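Local coordinates for aldehyde dehydrogenase family protein (Pseudomonas syringae pv. tomato, PDB 5IUV) that oxidises indole-3-acetaldehyde, probably to the auxin indole-3-acetic acid, with NAD+ as the coenzyme, at residues S306-E311 and L407-F412; S272-F277 and A430-T435; A447-S452 and G468-S473. All blocks are in the same frame, centred on the assembly; numbering follows the deposited sequence.

Interaction 1 of 3, residues S306-E311 and L407-F412; sequences SRLLVE and LSVLTF
F412 lays its ring against the backbone at the end of strand 307-311. The CA of E311 sits over one ring face, 3.8 Å from the ring centroid, a CH-pi contact. The carbonyl oxygen of L309 meets the ring edge in its plane, 3.5 Å from F412 CE2. The ring gets there because CG stands between the backbone N and the carbonyl carbon (chi1 65°). On the same sheet face L309 and L410 lie side by side, CD1 to CD1 at 4.1 Å. On the other face L308 CB meets L407 CD1 at 3.9 Å.

The backbones pair as parallel neighbours, in the large mixed sheet of the domain that carries the catalytic cysteine in aldehyde dehydrogenases. L410 N to L308 O is nearly straight at 2.8 Å (176° at the hydrogen). The last bond, F412 N to V310 O, is stretched to 3.3 Å, with the donor above the carbonyl plane. At the start, a water links S306 O and S408 OG.

Farther out, the R307 guanidinium is held by N393 OD1 and by the carbonyls of K271, I421 and A422. E311 OE1 accepts from A278 N. Helix 312-326 covers L308 and V310, and helix 415-423 covers L309 and L410.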
ATOM      1  N   SER A 306     -10.079  31.089 -12.592  1.00 14.15           N
ATOM      2  CA  SER A 306     -11.036  32.116 -13.009  1.00 15.47           C
ATOM      3  C   SER A 306     -11.387  33.103 -11.896  1.00 14.68           C
ATOM      4  O   SER A 306     -11.919  34.178 -12.167  1.00 15.17           O
ATOM      5  CB  SER A 306     -12.307  31.459 -13.548  1.00 16.73           C
ATOM      6  OG  SER A 306     -12.809  30.513 -12.628  1.00 16.61           O
ATOM      7  N   ARG A 307     -11.094  32.738 -10.651  1.00 12.55           N
ATOM      8  CA  ARG A 307     -11.190  33.680  -9.541  1.00 13.61           C
ATOM      9  C   ARG A 307      -9.807  33.918  -8.968  1.00 15.66           C
ATOM     10  O   ARG A 307      -9.189  33.013  -8.413  1.00 16.40           O
ATOM     11  CB  ARG A 307     -12.129  33.174  -8.439  1.00 14.40           C
ATOM     12  CG  ARG A 307     -13.594  33.129  -8.837  1.00 16.38           C
ATOM     13  CD  ARG A 307     -14.461  32.707  -7.664  1.00 14.69           C
ATOM     14  NE  ARG A 307     -14.177  31.339  -7.249  1.00 12.58           N
ATOM     15  CZ  ARG A 307     -14.319  30.900  -6.002  1.00 15.26           C
ATOM     16  NH1 ARG A 307     -14.749  31.723  -5.052  1.00 13.61           N
ATOM     17  NH2 ARG A 307     -14.032  29.640  -5.707  1.00 13.34           N
ATOM     18  N   LEU A 308      -9.327  35.144  -9.124  1.00 15.65           N
ATOM     19  CA  LEU A 308      -8.060  35.563  -8.552  1.00 13.21           C
ATOM     20  C   LEU A 308      -8.319  36.293  -7.241  1.00 13.40           C
ATOM     21  O   LEU A 308      -8.894  37.378  -7.241  1.00 15.54           O
ATOM     22  CB  LEU A 308      -7.308  36.465  -9.532  1.00 14.00           C
ATOM     23  CG  LEU A 308      -5.939  36.968  -9.080  1.00 15.66           C
ATOM     24  CD1 LEU A 308      -4.983  35.796  -8.936  1.00 15.44           C
ATOM     25  CD2 LEU A 308      -5.399  38.007 -10.070  1.00 16.80           C
ATOM     26  N   LEU A 309      -7.902  35.686  -6.133  1.00 13.56           N
ATOM     27  CA  LEU A 309      -8.063  36.271  -4.802  1.00 15.30           C
ATOM     28  C   LEU A 309      -6.730  36.855  -4.348  1.00 14.85           C
ATOM     29  O   LEU A 309      -5.764  36.116  -4.139  1.00 15.15           O
ATOM     30  CB  LEU A 309      -8.553  35.225  -3.791  1.00 13.60           C
ATOM     31  CG  LEU A 309     -10.033  34.827  -3.776  1.00 17.58           C
ATOM     32  CD1 LEU A 309     -10.524  34.338  -5.133  1.00 18.06           C
ATOM     33  CD2 LEU A 309     -10.300  33.780  -2.705  1.00 15.70           C
ATOM     34  N   VAL A 310      -6.669  38.173  -4.198  1.00 14.34           N
ATOM     35  CA  VAL A 310      -5.402  38.813  -3.863  1.00 17.08           C
ATOM     36  C   VAL A 310      -5.477  39.552  -2.530  1.00 18.75           C
ATOM     37  O   VAL A 310      -6.424  40.298  -2.283  1.00 19.20           O
ATOM     38  CB  VAL A 310      -4.955  39.785  -4.986  1.00 26.09           C
ATOM     39  CG1 VAL A 310      -6.105  40.659  -5.424  1.00 30.65           C
ATOM     40  CG2 VAL A 310      -3.771  40.631  -4.539  1.00 22.19           C
ATOM     41  N   GLU A 311      -4.487  39.321  -1.668  1.00 17.87           N
ATOM     42  CA  GLU A 311      -4.420  40.023  -0.391  1.00 16.56           C
ATOM     43  C   GLU A 311      -4.393  41.523  -0.673  1.00 17.78           C
ATOM     44  O   GLU A 311      -3.628  41.991  -1.520  1.00 15.40           O
ATOM     45  CB  GLU A 311      -3.195  39.588   0.420  1.00 17.00           C
ATOM     46  CG  GLU A 311      -3.191  40.106   1.854  1.00 20.38           C
ATOM     47  CD  GLU A 311      -2.222  39.359   2.759  1.00 24.21           C
ATOM     48  OE1 GLU A 311      -1.561  38.405   2.288  1.00 22.92           O
ATOM     49  OE2 GLU A 311      -2.123  39.731   3.946  1.00 26.22           O
ATOM     50  N   LEU A 407     -11.345  36.689 -16.417  1.00 19.62           N
ATOM     51  CA  LEU A 407     -10.860  36.637 -15.037  1.00 19.15           C
ATOM     52  C   LEU A 407     -11.652  37.542 -14.098  1.00 19.59           C
ATOM     53  O   LEU A 407     -11.944  38.696 -14.434  1.00 20.39           O
ATOM     54  CB  LEU A 407      -9.377  37.022 -14.987  1.00 19.09           C
ATOM     55  CG  LEU A 407      -8.647  36.945 -13.642  1.00 19.30           C
ATOM     56  CD1 LEU A 407      -8.657  35.523 -13.109  1.00 17.81           C
ATOM     57  CD2 LEU A 407      -7.218  37.448 -13.779  1.00 18.78           C
ATOM     58  N   SER A 408     -11.995  37.019 -12.922  1.00 19.14           N
ATOM     59  CA  SER A 408     -12.581  37.838 -11.858  1.00 19.54           C
ATOM     60  C   SER A 408     -11.553  38.084 -10.762  1.00 19.29           C
ATOM     61  O   SER A 408     -10.913  37.150 -10.278  1.00 18.56           O
ATOM     62  CB  SER A 408     -13.826  37.173 -11.267  1.00 19.39           C
ATOM     63  OG  SER A 408     -14.866  37.095 -12.228  1.00 21.60           O
ATOM     64  N   VAL A 409     -11.391  39.341 -10.368  1.00 19.96           N
ATOM     65  CA  VAL A 409     -10.409  39.677  -9.341  1.00 19.86           C
ATOM     66  C   VAL A 409     -11.077  40.117  -8.039  1.00 20.16           C
ATOM     67  O   VAL A 409     -11.826  41.094  -8.014  1.00 20.97           O
ATOM     68  CB  VAL A 409      -9.455  40.787  -9.815  1.00 21.18           C
ATOM     69  CG1 VAL A 409      -8.433  41.101  -8.724  1.00 22.08           C
ATOM     70  CG2 VAL A 409      -8.763  40.373 -11.111  1.00 20.26           C
ATOM     71  N   LEU A 410     -10.783  39.396  -6.957  1.00 19.57           N
ATOM     72  CA  LEU A 410     -11.374  39.677  -5.651  1.00 19.81           C
ATOM     73  C   LEU A 410     -10.278  39.968  -4.630  1.00 23.94           C
ATOM     74  O   LEU A 410      -9.139  39.524  -4.798  1.00 22.37           O
ATOM     75  CB  LEU A 410     -12.230  38.500  -5.173  1.00 19.85           C
ATOM     76  CG  LEU A 410     -13.344  37.941  -6.070  1.00 22.60           C
ATOM     77  CD1 LEU A 410     -12.813  37.000  -7.154  1.00 18.57           C
ATOM     78  CD2 LEU A 410     -14.414  37.247  -5.224  1.00 22.57           C
ATOM     79  N   THR A 411     -10.611  40.704  -3.572  1.00 20.35           N
ATOM     80  CA  THR A 411      -9.625  40.978  -2.527  1.00 24.08           C
ATOM     81  C   THR A 411     -10.040  40.398  -1.178  1.00 23.99           C
ATOM     82  O   THR A 411     -11.211  40.097  -0.953  1.00 23.45           O
ATOM     83  CB  THR A 411      -9.359  42.494  -2.364  1.00 24.68           C
ATOM     84  OG1 THR A 411     -10.597  43.200  -2.204  1.00 22.21           O
ATOM     85  CG2 THR A 411      -8.624  43.038  -3.579  1.00 23.33           C
ATOM     86  N   PHE A 412      -9.058  40.223  -0.298  1.00 19.95           N
ATOM     87  CA  PHE A 412      -9.283  39.768   1.075  1.00 19.83           C
ATOM     88  C   PHE A 412      -8.216  40.381   1.974  1.00 22.13           C
ATOM     89  O   PHE A 412      -7.207  40.890   1.474  1.00 21.38           O
ATOM     90  CB  PHE A 412      -9.245  38.238   1.167  1.00 18.86           C
ATOM     91  CG  PHE A 412      -7.896  37.642   0.842  1.00 18.28           C
ATOM     92  CD1 PHE A 412      -6.927  37.492   1.824  1.00 20.50           C
ATOM     93  CD2 PHE A 412      -7.601  37.232  -0.445  1.00 17.88           C
ATOM     94  CE1 PHE A 412      -5.685  36.951   1.520  1.00 19.99           C
ATOM     95  CE2 PHE A 412      -6.361  36.688  -0.750  1.00 17.43           C
ATOM     96  CZ  PHE A 412      -5.410  36.550   0.229  1.00 17.85           C
TER
HETATM   97  O   HOH W   1     -14.341  34.679 -13.860  1.00 17.25           O

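Interaction 2 of 3, residues S272-F277 and A430-T435; sequences SPNIVF and AAAVWT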
ATOM      1  N   SER A 272     -12.189  27.722 -10.069  1.00 11.49           N
ATOM      2  CA  SER A 272     -11.041  27.567  -9.195  1.00 11.48           C
ATOM      3  C   SER A 272     -10.451  28.888  -8.705  1.00 12.17           C
ATOM      4  O   SER A 272     -10.148  29.772  -9.501  1.00 13.51           O
ATOM      5  CB  SER A 272      -9.972  26.755  -9.924  1.00 12.97           C
ATOM      6  OG  SER A 272     -10.515  25.520 -10.354  1.00 14.85           O
ATOM      7  N   PRO A 273     -10.277  29.015  -7.381  1.00 11.86           N
ATOM      8  CA  PRO A 273      -9.683  30.208  -6.774  1.00 12.18           C
ATOM      9  C   PRO A 273      -8.158  30.154  -6.735  1.00 14.13           C
ATOM     10  O   PRO A 273      -7.574  29.156  -6.320  1.00 13.35           O
ATOM     11  CB  PRO A 273     -10.258  30.198  -5.359  1.00 12.20           C
ATOM     12  CG  PRO A 273     -10.427  28.741  -5.057  1.00 14.09           C
ATOM     13  CD  PRO A 273     -10.789  28.078  -6.366  1.00 13.25           C
ATOM     14  N   ASN A 274      -7.537  31.237  -7.180  1.00 12.52           N
ATOM     15  CA  ASN A 274      -6.088  31.391  -7.191  1.00 14.65           C
ATOM     16  C   ASN A 274      -5.701  32.430  -6.142  1.00 12.94           C
ATOM     17  O   ASN A 274      -5.791  33.631  -6.397  1.00 15.18           O
ATOM     18  CB  ASN A 274      -5.626  31.811  -8.592  1.00 14.56           C
ATOM     19  CG  ASN A 274      -4.119  31.810  -8.751  1.00 14.89           C
ATOM     20  OD1 ASN A 274      -3.382  31.343  -7.881  1.00 14.34           O
ATOM     21  ND2 ASN A 274      -3.654  32.315  -9.888  1.00 15.05           N
ATOM     22  N   ILE A 275      -5.301  31.968  -4.959  1.00 14.44           N
ATOM     23  CA  ILE A 275      -5.086  32.857  -3.816  1.00 14.91           C
ATOM     24  C   ILE A 275      -3.645  33.337  -3.684  1.00 13.37           C
ATOM     25  O   ILE A 275      -2.729  32.548  -3.437  1.00 13.26           O
ATOM     26  CB  ILE A 275      -5.485  32.171  -2.495  1.00 15.34           C
ATOM     27  CG1 ILE A 275      -6.910  31.620  -2.593  1.00 16.24           C
ATOM     28  CG2 ILE A 275      -5.366  33.143  -1.330  1.00 13.96           C
ATOM     29  CD1 ILE A 275      -7.261  30.682  -1.456  1.00 15.79           C
ATOM     30  N   VAL A 276      -3.456  34.643  -3.825  1.00 13.71           N
ATOM     31  CA  VAL A 276      -2.129  35.232  -3.783  1.00 16.04           C
ATOM     32  C   VAL A 276      -1.961  36.063  -2.518  1.00 16.03           C
ATOM     33  O   VAL A 276      -2.597  37.107  -2.355  1.00 14.48           O
ATOM     34  CB  VAL A 276      -1.865  36.109  -5.020  1.00 17.30           C
ATOM     35  CG1 VAL A 276      -0.441  36.646  -5.000  1.00 14.53           C
ATOM     36  CG2 VAL A 276      -2.124  35.313  -6.297  1.00 14.00           C
ATOM     37  N   PHE A 277      -1.113  35.580  -1.617  1.00 15.18           N
ATOM     38  CA  PHE A 277      -0.826  36.285  -0.372  1.00 15.74           C
ATOM     39  C   PHE A 277       0.284  37.299  -0.572  1.00 15.83           C
ATOM     40  O   PHE A 277       1.108  37.160  -1.476  1.00 16.40           O
ATOM     41  CB  PHE A 277      -0.429  35.307   0.731  1.00 16.39           C
ATOM     42  CG  PHE A 277      -1.582  34.561   1.326  1.00 19.61           C
ATOM     43  CD1 PHE A 277      -2.368  35.140   2.312  1.00 21.69           C
ATOM     44  CD2 PHE A 277      -1.873  33.270   0.916  1.00 19.71           C
ATOM     45  CE1 PHE A 277      -3.428  34.448   2.870  1.00 21.25           C
ATOM     46  CE2 PHE A 277      -2.929  32.572   1.474  1.00 20.70           C
ATOM     47  CZ  PHE A 277      -3.709  33.164   2.450  1.00 20.36           C
ATOM     48  N   ALA A 430     -10.196  22.603  -8.342  1.00  9.34           N
ATOM     49  CA  ALA A 430      -8.828  22.974  -7.999  1.00  9.85           C
ATOM     50  C   ALA A 430      -8.793  24.301  -7.263  1.00  7.93           C
ATOM     51  O   ALA A 430      -9.791  25.013  -7.194  1.00  9.73           O
ATOM     52  CB  ALA A 430      -7.957  23.049  -9.245  1.00 10.20           C
ATOM     53  N   ALA A 431      -7.623  24.618  -6.725  1.00  7.16           N
ATOM     54  CA  ALA A 431      -7.364  25.891  -6.068  1.00  8.40           C
ATOM     55  C   ALA A 431      -5.851  26.079  -6.011  1.00  9.48           C
ATOM     56  O   ALA A 431      -5.108  25.108  -6.140  1.00 10.80           O
ATOM     57  CB  ALA A 431      -7.973  25.919  -4.672  1.00  7.24           C
ATOM     58  N   ALA A 432      -5.390  27.312  -5.833  1.00  8.88           N
ATOM     59  CA  ALA A 432      -3.958  27.530  -5.624  1.00  9.71           C
ATOM     60  C   ALA A 432      -3.675  28.530  -4.508  1.00 10.59           C
ATOM     61  O   ALA A 432      -4.489  29.412  -4.219  1.00 10.91           O
ATOM     62  CB  ALA A 432      -3.292  27.987  -6.911  1.00  8.57           C
ATOM     63  N   VAL A 433      -2.511  28.375  -3.883  1.00 12.39           N
ATOM     64  CA  VAL A 433      -2.093  29.226  -2.774  1.00 13.57           C
ATOM     65  C   VAL A 433      -0.668  29.691  -2.991  1.00 12.64           C
ATOM     66  O   VAL A 433       0.207  28.879  -3.273  1.00 13.48           O
ATOM     67  CB  VAL A 433      -2.163  28.489  -1.420  1.00 14.99           C
ATOM     68  CG1 VAL A 433      -1.808  29.440  -0.288  1.00 17.99           C
ATOM     69  CG2 VAL A 433      -3.535  27.905  -1.206  1.00 17.61           C
ATOM     70  N   TRP A 434      -0.431  30.991  -2.851  1.00  8.63           N
ATOM     71  CA  TRP A 434       0.909  31.532  -3.017  1.00  8.92           C
ATOM     72  C   TRP A 434       1.355  32.188  -1.720  1.00 10.38           C
ATOM     73  O   TRP A 434       0.824  33.229  -1.329  1.00  9.48           O
ATOM     74  CB  TRP A 434       0.960  32.539  -4.175  1.00  9.89           C
ATOM     75  CG  TRP A 434       0.546  31.966  -5.510  1.00  9.68           C
ATOM     76  CD1 TRP A 434      -0.723  31.667  -5.916  1.00 11.77           C
ATOM     77  CD2 TRP A 434       1.405  31.643  -6.615  1.00  8.90           C
ATOM     78  NE1 TRP A 434      -0.706  31.168  -7.199  1.00  9.53           N
ATOM     79  CE2 TRP A 434       0.588  31.148  -7.650  1.00  9.52           C
ATOM     80  CE3 TRP A 434       2.787  31.726  -6.826  1.00  8.59           C
ATOM     81  CZ2 TRP A 434       1.106  30.737  -8.881  1.00  9.32           C
ATOM     82  CZ3 TRP A 434       3.300  31.321  -8.050  1.00  9.33           C
ATOM     83  CH2 TRP A 434       2.458  30.834  -9.062  1.00  9.57           C
ATOM     84  N   THR A 435       2.324  31.564  -1.055  1.00  9.18           N
ATOM     85  CA  THR A 435       2.876  32.090   0.193  1.00 11.20           C
ATOM     86  C   THR A 435       4.208  31.421   0.509  1.00  9.79           C
ATOM     87  O   THR A 435       4.403  30.248   0.209  1.00  8.91           O
ATOM     88  CB  THR A 435       1.914  31.890   1.394  1.00 15.35           C
ATOM     89  OG1 THR A 435       2.580  32.269   2.604  1.00 13.20           O
ATOM     90  CG2 THR A 435       1.482  30.440   1.512  1.00 14.94           C
TER
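S272 opens the contact with its CB 3.2 Å from A430 O, just before strand 273-276 begins. The start of the contact, at S272 and A430, lies close to C302 and T303, residues of the indoleacetate site. P273 then places its ring beside A431, CG to CB at 3.8 Å. Its carbonyl takes the first backbone bond of the pair, from A432 N.

N274 provides the polar link between side chains. Its CG is anti to the backbone N (chi1 -172°), and this brings OD1 across to the neighbouring strand. There W434 NE1 donates to N274 OD1 at 2.8 Å. The bond is bent, 138° at the hydrogen, yet it uses a lone pair in the amide plane and lies near the indole plane. The amide and indole planes are turned 47° apart. N274 OD1 also rests 3.5 Å from A432 CB.

I275 bonds to the neighbouring strand through both its backbone N and its O: N donates to A432 O and O accepts from W434 N. I275 O also lies at the indole edge, 3.3 Å from W434 CD1. Beyond it, V276 CG2 packs 3.9 Å from W434 CD1. F277 closes the pair. Its N donates to W434 O, and its ring turns an edge to V433 CG1.

The two strands run parallel at the middle of the sheet, with strand 307-311 on the far side of 273-276. Helix 283-295 covers the N274 and W434 face; helix 415-423 covers that of I275.

All the touching residues are buried, so the N274-W434 bond satisfies an amide oxygen and an indole N-H inside the core. It probably fixes the rotation of both flat groups.

Interaction 3 of 3, residues A447-S452 and G468-S473; sequences ALRAGS and GGFKQS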
ATOM      1  N   ALA A 447      -7.283  23.452   4.162  1.00  9.77           N
ATOM      2  CA  ALA A 447      -8.628  23.980   4.388  1.00 11.14           C
ATOM      3  C   ALA A 447      -9.432  24.170   3.094  1.00 13.06           C
ATOM      4  O   ALA A 447     -10.653  24.311   3.139  1.00 13.84           O
ATOM      5  CB  ALA A 447      -8.546  25.307   5.151  1.00  9.86           C
ATOM      6  N   LEU A 448      -8.759  24.182   1.949  1.00  7.07           N
ATOM      7  CA  LEU A 448      -9.455  24.352   0.670  1.00 12.97           C
ATOM      8  C   LEU A 448     -10.121  23.060   0.215  1.00 13.93           C
ATOM      9  O   LEU A 448      -9.467  22.027   0.122  1.00 13.76           O
ATOM     10  CB  LEU A 448      -8.485  24.836  -0.406  1.00 13.38           C
ATOM     11  CG  LEU A 448      -7.802  26.165  -0.087  1.00 15.48           C
ATOM     12  CD1 LEU A 448      -6.687  26.427  -1.073  1.00 15.63           C
ATOM     13  CD2 LEU A 448      -8.811  27.302  -0.108  1.00 17.48           C
ATOM     14  N   ARG A 449     -11.416  23.125  -0.077  1.00 13.73           N
ATOM     15  CA  ARG A 449     -12.176  21.950  -0.488  1.00 14.31           C
ATOM     16  C   ARG A 449     -12.082  21.755  -1.998  1.00 12.10           C
ATOM     17  O   ARG A 449     -13.019  22.059  -2.744  1.00 11.71           O
ATOM     18  CB  ARG A 449     -13.639  22.076  -0.051  1.00 16.02           C
ATOM     19  CG  ARG A 449     -13.824  22.288   1.457  1.00 20.48           C
ATOM     20  CD  ARG A 449     -13.434  21.048   2.242  1.00 26.22           C
ATOM     21  NE  ARG A 449     -14.482  20.027   2.234  1.00 29.86           N
ATOM     22  CZ  ARG A 449     -14.384  18.845   2.840  1.00 30.31           C
ATOM     23  NH1 ARG A 449     -13.280  18.511   3.500  1.00 30.80           N
ATOM     24  NH2 ARG A 449     -15.392  17.990   2.776  1.00 30.13           N
ATOM     25  N   ALA A 450     -10.939  21.249  -2.447  1.00 12.50           N
ATOM     26  CA  ALA A 450     -10.680  21.099  -3.877  1.00 10.71           C
ATOM     27  C   ALA A 450      -9.806  19.876  -4.142  1.00  7.77           C
ATOM     28  O   ALA A 450      -8.928  19.549  -3.339  1.00 10.04           O
ATOM     29  CB  ALA A 450     -10.021  22.350  -4.426  1.00 10.86           C
ATOM     30  N   GLY A 451     -10.042  19.208  -5.264  1.00  7.39           N
ATOM     31  CA  GLY A 451      -9.340  17.973  -5.576  1.00  8.15           C
ATOM     32  C   GLY A 451      -7.856  18.159  -5.846  1.00  7.48           C
ATOM     33  O   GLY A 451      -7.054  17.263  -5.589  1.00  9.92           O
ATOM     34  N   SER A 452      -7.493  19.318  -6.388  1.00  8.03           N
ATOM     35  CA  SER A 452      -6.089  19.675  -6.551  1.00 10.13           C
ATOM     36  C   SER A 452      -5.816  21.005  -5.871  1.00  9.49           C
ATOM     37  O   SER A 452      -6.564  21.954  -6.065  1.00 10.97           O
ATOM     38  CB  SER A 452      -5.708  19.772  -8.032  1.00 10.65           C
ATOM     39  OG  SER A 452      -5.916  18.544  -8.704  1.00 13.10           O
ATOM     40  N   GLY A 468      -9.459  15.492  -9.952  1.00  6.54           N
ATOM     41  CA  GLY A 468     -10.914  15.398  -9.947  1.00  6.57           C
ATOM     42  C   GLY A 468     -11.554  16.268  -8.885  1.00  9.57           C
ATOM     43  O   GLY A 468     -10.863  16.997  -8.189  1.00 10.60           O
ATOM     44  N   GLY A 469     -12.874  16.185  -8.740  1.00 11.91           N
ATOM     45  CA  GLY A 469     -13.585  17.181  -7.953  1.00 10.08           C
ATOM     46  C   GLY A 469     -14.050  16.822  -6.555  1.00 12.52           C
ATOM     47  O   GLY A 469     -14.275  15.652  -6.231  1.00 13.37           O
ATOM     48  N   PHE A 470     -14.145  17.851  -5.716  1.00 10.35           N
ATOM     49  CA  PHE A 470     -14.993  17.843  -4.529  1.00 11.00           C
ATOM     50  C   PHE A 470     -16.364  18.311  -4.986  1.00 10.68           C
ATOM     51  O   PHE A 470     -16.462  19.010  -5.993  1.00 11.57           O
ATOM     52  CB  PHE A 470     -14.475  18.793  -3.440  1.00 11.26           C
ATOM     53  CG  PHE A 470     -13.332  18.250  -2.614  1.00 12.98           C
ATOM     54  CD1 PHE A 470     -12.251  17.621  -3.209  1.00 12.51           C
ATOM     55  CD2 PHE A 470     -13.321  18.428  -1.236  1.00 13.27           C
ATOM     56  CE1 PHE A 470     -11.197  17.148  -2.438  1.00 12.96           C
ATOM     57  CE2 PHE A 470     -12.270  17.958  -0.467  1.00 13.88           C
ATOM     58  CZ  PHE A 470     -11.206  17.319  -1.072  1.00 12.19           C
ATOM     59  N   LYS A 471     -17.409  17.952  -4.248  1.00 12.69           N
ATOM     60  CA  LYS A 471     -18.744  18.520  -4.461  1.00 12.17           C
ATOM     61  C   LYS A 471     -19.214  18.401  -5.912  1.00 11.85           C
ATOM     62  O   LYS A 471     -19.105  17.332  -6.504  1.00 13.80           O
ATOM     63  CB  LYS A 471     -18.763  19.983  -4.002  1.00 14.14           C
ATOM     64  CG  LYS A 471     -18.490  20.151  -2.504  1.00 21.17           C
ATOM     65  CD  LYS A 471     -18.662  21.593  -2.042  1.00 26.73           C
ATOM     66  CE  LYS A 471     -17.382  22.387  -2.204  1.00 29.98           C
ATOM     67  NZ  LYS A 471     -17.501  23.772  -1.636  1.00 34.37           N
ATOM     68  N   GLN A 472     -19.717  19.489  -6.491  1.00  9.84           N
ATOM     69  CA  GLN A 472     -20.341  19.381  -7.805  1.00 11.10           C
ATOM     70  C   GLN A 472     -19.335  19.448  -8.960  1.00 11.65           C
ATOM     71  O   GLN A 472     -19.725  19.571 -10.113  1.00 11.04           O
ATOM     72  CB  GLN A 472     -21.429  20.456  -7.966  1.00 12.61           C
ATOM     73  CG  GLN A 472     -22.558  20.326  -6.942  1.00 11.66           C
ATOM     74  CD  GLN A 472     -23.814  21.077  -7.348  1.00 14.15           C
ATOM     75  OE1 GLN A 472     -24.212  21.059  -8.508  1.00 16.46           O
ATOM     76  NE2 GLN A 472     -24.438  21.746  -6.388  1.00 12.56           N
ATOM     77  N   SER A 473     -18.047  19.348  -8.642  1.00 11.57           N
ATOM     78  CA  SER A 473     -17.016  19.228  -9.670  1.00 12.43           C
ATOM     79  C   SER A 473     -16.770  17.763 -10.039  1.00 12.11           C
ATOM     80  O   SER A 473     -15.966  17.459 -10.919  1.00 13.44           O
ATOM     81  CB  SER A 473     -15.711  19.886  -9.210  1.00 10.99           C
ATOM     82  OG  SER A 473     -15.830  21.303  -9.225  1.00 10.83           O
TER
HETATM   83  O   HOH W   2     -14.804  23.916  -2.937  1.00 17.22           O
HETATM   84  O   HOH W   3      -8.364  18.283  -9.767  1.00 10.12           O
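The F470 ring lies flat on the backbone of R449 and A450. A450 N stands 3.7 Å above the centre of one face of the F470 ring, and R449 C is over the same face nearer the rim. At the ring edge, in its plane, is R449 NE. The guanidinium turns its own face to that edge, with F470 CE2 3.9 Å above the R449 guanidinium plane. The two planes are 86° apart, so the contact is edge of ring to face of guanidinium. The R449 chain reaches it by folding at chi2 (-68°) and chi3 (-80°). Elsewhere on the ring, F470 CE1 comes 3.4 Å from A450 O.

G451 has no side chain, and its CA comes within 3.2 Å of G468 O in a straight CA-H...O contact. No direct hydrogen bond joins the segments; waters do this instead. One donates to R449 O at 2.6 Å and weakly accepts from K471 NZ, which also bonds T425 O. Another accepts from G468 N and bonds S452 OG.

R449 is the centre of an inverse gamma turn, and its NH2 donates to P157 O of the second subunit. G468 lies beside E267, the predicted active-site glutamate. The first segment leads from helix 438-447 into strand 452-455, which pairs with strand 430-434. The second runs into strand 474-475, beside strand 263-267 of the other large sheet.

Overall arrangement
Interactions 1 and 2 are neighbours in one mixed sheet. Their centres are about 9 Å apart, and strands 307-311 and 273-276 pair directly between them, giving the order 406-412, 307-311, 273-276, 430-434. Strand 452-455 follows 430-434, so interaction 3, about 13 Å from interaction 2 between centres, adjoins that side of the sheet through S452. Interactions 1 and 3 are about 18 Å apart between centres and do not touch. Along the chain, both segments of interaction 1 fall between those of interaction 2, and interaction 3 comes after both. Interactions 1 and 2 build the interior of the sheet; interaction 3 packs loops beside it, where S452 pairs with a strand of the second subunit.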